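Local coordinates for protein pectate lyase II (Xanthomonas campestris pv. campestris, PDB 2QY1) that probably cleaves pectate, the polygalacturonate of plant cell walls, as a secreted lyase of polysaccharide lyase family 1 built as a parallel beta-helix, at residues 129-134 / 167-172. The protein carries 2 engineered substitutions. Residues are numbered along the deposited sequence; the frame is centred on the assembly and turned at random.
Sequences IWVDHN and SYNYVY
Asn-169 and Asn-134 lie side by side at the turn between two parallel beta-helix faces, pointing the same way, amide planes 11° apart: one step of the internal asparagine stack, one residue per coil, known from pectate lyases. Asn-169 OD1 takes two bonds, from Asn-134 N at 2.8 Å and, more bent, from Asn-134 ND2 at 3.1 Å. Its ND2 reaches Val-131 O from above the carbonyl plane at 3.0 Å; Ser-167 N bonds to the same oxygen, which thus accepts two donors. With both ends of the amide used, its rotation is fixed. Tyr-170 N to Asn-134 O resumes the parallel pairing. A chi1 of 57° sets Ser-167 OG between its backbone N and carbonyl carbon, where it donates to the anti lone pair of Asp-132 OD1 (2.7 Å) and accepts from Trp-130 NE1 (3.0 Å). Asp-132 OD2 receives His-133 ND1 in the imidazole plane, helping hold the ring over Tyr-168 CB, with NE2 bonded to Ala-329 O. The two rings, near parallel, barely overlap. The loose side is partly exposed Tyr-170, its ring leading away from 129-134. Strand 97-105 flanks one side, Asn-134 ND2 bonding Ile-99 O and OD1 Met-102 N; strand 193-202 flanks the other, His-198 stacked on Tyr-168.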
loop_
_atom_site.group_PDB
_atom_site.type_symbol
_atom_site.label_atom_id
_atom_site.label_comp_id
_atom_site.label_asym_id
_atom_site.label_seq_id
_atom_site.Cartn_x
_atom_site.Cartn_y
_atom_site.Cartn_z
ATOM N N ILE A 129 -4.654 -2.931 -10.870
ATOM C CA ILE A 129 -5.303 -2.508 -9.634
ATOM C C ILE A 129 -4.882 -1.074 -9.323
ATOM O O ILE A 129 -3.708 -0.723 -9.454
ATOM C CB ILE A 129 -4.947 -3.432 -8.428
ATOM C CG1 ILE A 129 -4.994 -4.928 -8.806
ATOM C CG2 ILE A 129 -5.832 -3.107 -7.208
ATOM C CD1 ILE A 129 -6.373 -5.482 -9.207
ATOM N N TRP A 130 -5.847 -0.247 -8.929
ATOM C CA TRP A 130 -5.570 1.129 -8.552
ATOM C C TRP A 130 -6.021 1.369 -7.122
ATOM O O TRP A 130 -7.218 1.404 -6.840
ATOM C CB TRP A 130 -6.278 2.100 -9.504
ATOM C CG TRP A 130 -5.839 3.540 -9.377
ATOM C CD1 TRP A 130 -4.617 4.001 -8.958
ATOM C CD2 TRP A 130 -6.606 4.704 -9.724
ATOM N NE1 TRP A 130 -4.586 5.377 -9.007
ATOM C CE2 TRP A 130 -5.791 5.834 -9.472
ATOM C CE3 TRP A 130 -7.907 4.902 -10.216
ATOM C CZ2 TRP A 130 -6.235 7.146 -9.694
ATOM C CZ3 TRP A 130 -8.348 6.207 -10.436
ATOM C CH2 TRP A 130 -7.510 7.313 -10.176
ATOM N N VAL A 131 -5.051 1.507 -6.222
ATOM C CA VAL A 131 -5.321 1.816 -4.820
ATOM C C VAL A 131 -5.019 3.306 -4.645
ATOM O O VAL A 131 -3.857 3.705 -4.620
ATOM C CB VAL A 131 -4.462 0.937 -3.871
ATOM C CG1 VAL A 131 -4.691 1.313 -2.398
ATOM C CG2 VAL A 131 -4.762 -0.551 -4.096
ATOM N N ASP A 132 -6.067 4.125 -4.544
ATOM C CA ASP A 132 -5.910 5.580 -4.676
ATOM C C ASP A 132 -6.692 6.387 -3.638
ATOM O O ASP A 132 -7.849 6.089 -3.354
ATOM C CB ASP A 132 -6.321 6.002 -6.094
ATOM C CG ASP A 132 -6.166 7.494 -6.339
ATOM O OD1 ASP A 132 -5.024 7.958 -6.555
ATOM O OD2 ASP A 132 -7.197 8.199 -6.343
ATOM N N HIS A 133 -6.055 7.418 -3.077
ATOM C CA HIS A 133 -6.732 8.350 -2.159
ATOM C C HIS A 133 -7.472 7.669 -1.002
ATOM O O HIS A 133 -8.605 8.030 -0.669
ATOM C CB HIS A 133 -7.681 9.278 -2.932
ATOM C CG HIS A 133 -6.991 10.432 -3.586
ATOM N ND1 HIS A 133 -6.630 10.428 -4.916
ATOM C CD2 HIS A 133 -6.586 11.625 -3.089
ATOM C CE1 HIS A 133 -6.039 11.572 -5.213
ATOM N NE2 HIS A 133 -5.998 12.316 -4.121
ATOM N N ASN A 134 -6.824 6.682 -0.398
ATOM C CA ASN A 134 -7.339 6.048 0.805
ATOM C C ASN A 134 -6.543 6.523 2.014
ATOM O O ASN A 134 -5.377 6.916 1.886
ATOM C CB ASN A 134 -7.278 4.519 0.686
ATOM C CG ASN A 134 -8.004 3.997 -0.546
ATOM O OD1 ASN A 134 -9.231 4.031 -0.616
ATOM N ND2 ASN A 134 -7.243 3.513 -1.526
ATOM N N SER A 167 -1.357 5.159 -5.195
ATOM C CA SER A 167 -1.170 6.609 -5.287
ATOM C C SER A 167 -2.037 7.430 -4.333
ATOM O O SER A 167 -3.181 7.070 -4.051
ATOM C CB SER A 167 -1.392 7.083 -6.724
ATOM O OG SER A 167 -2.683 6.715 -7.188
ATOM N N TYR A 168 -1.472 8.538 -3.849
ATOM C CA TYR A 168 -2.182 9.511 -3.006
ATOM C C TYR A 168 -2.858 8.911 -1.773
ATOM O O TYR A 168 -3.897 9.402 -1.328
ATOM C CB TYR A 168 -3.200 10.310 -3.828
ATOM C CG TYR A 168 -2.591 11.142 -4.933
ATOM C CD1 TYR A 168 -2.165 12.445 -4.692
ATOM C CD2 TYR A 168 -2.449 10.630 -6.221
ATOM C CE1 TYR A 168 -1.610 13.220 -5.705
ATOM C CE2 TYR A 168 -1.888 11.398 -7.243
ATOM C CZ TYR A 168 -1.471 12.689 -6.972
ATOM O OH TYR A 168 -0.917 13.457 -7.970
ATOM N N ASN A 169 -2.279 7.842 -1.232
ATOM C CA ASN A 169 -2.764 7.274 0.020
ATOM C C ASN A 169 -2.115 7.926 1.237
ATOM O O ASN A 169 -0.994 8.468 1.126
ATOM C CB ASN A 169 -2.531 5.762 0.047
ATOM C CG ASN A 169 -3.353 5.027 -0.994
ATOM O OD1 ASN A 169 -4.583 5.027 -0.944
ATOM N ND2 ASN A 169 -2.674 4.395 -1.945
ATOM N N TYR A 170 -2.802 7.890 2.348
ATOM C CA TYR A 170 -2.284 8.427 3.593
ATOM C C TYR A 170 -2.280 7.307 4.625
ATOM O O TYR A 170 -3.336 6.832 5.041
ATOM C CB TYR A 170 -3.143 9.617 4.038
ATOM C CG TYR A 170 -2.721 10.334 5.310
ATOM C CD1 TYR A 170 -1.436 10.195 5.846
ATOM C CD2 TYR A 170 -3.613 11.188 5.959
ATOM C CE1 TYR A 170 -1.067 10.872 7.013
ATOM C CE2 TYR A 170 -3.250 11.871 7.114
ATOM C CZ TYR A 170 -1.980 11.710 7.634
ATOM O OH TYR A 170 -1.634 12.392 8.781
ATOM N N VAL A 171 -1.079 6.874 5.003
ATOM C CA VAL A 171 -0.914 5.822 6.001
ATOM C C VAL A 171 -0.185 6.401 7.205
ATOM O O VAL A 171 0.953 6.868 7.087
ATOM C CB VAL A 171 -0.140 4.592 5.451
ATOM C CG1 VAL A 171 -0.125 3.462 6.483
ATOM C CG2 VAL A 171 -0.741 4.102 4.130
ATOM N N TYR A 172 -0.848 6.378 8.359
ATOM C CA TYR A 172 -0.265 6.916 9.589
ATOM C C TYR A 172 -0.576 6.051 10.810
ATOM O O TYR A 172 -1.501 5.241 10.779
ATOM C CB TYR A 172 -0.693 8.376 9.812
ATOM C CG TYR A 172 -2.150 8.578 10.176
ATOM C CD1 TYR A 172 -2.557 8.604 11.511
ATOM C CD2 TYR A 172 -3.118 8.762 9.189
ATOM C CE1 TYR A 172 -3.890 8.795 11.852
ATOM C CE2 TYR A 172 -4.455 8.959 9.523
ATOM C CZ TYR A 172 -4.832 8.972 10.851
ATOM O OH TYR A 172 -6.152 9.163 11.185
#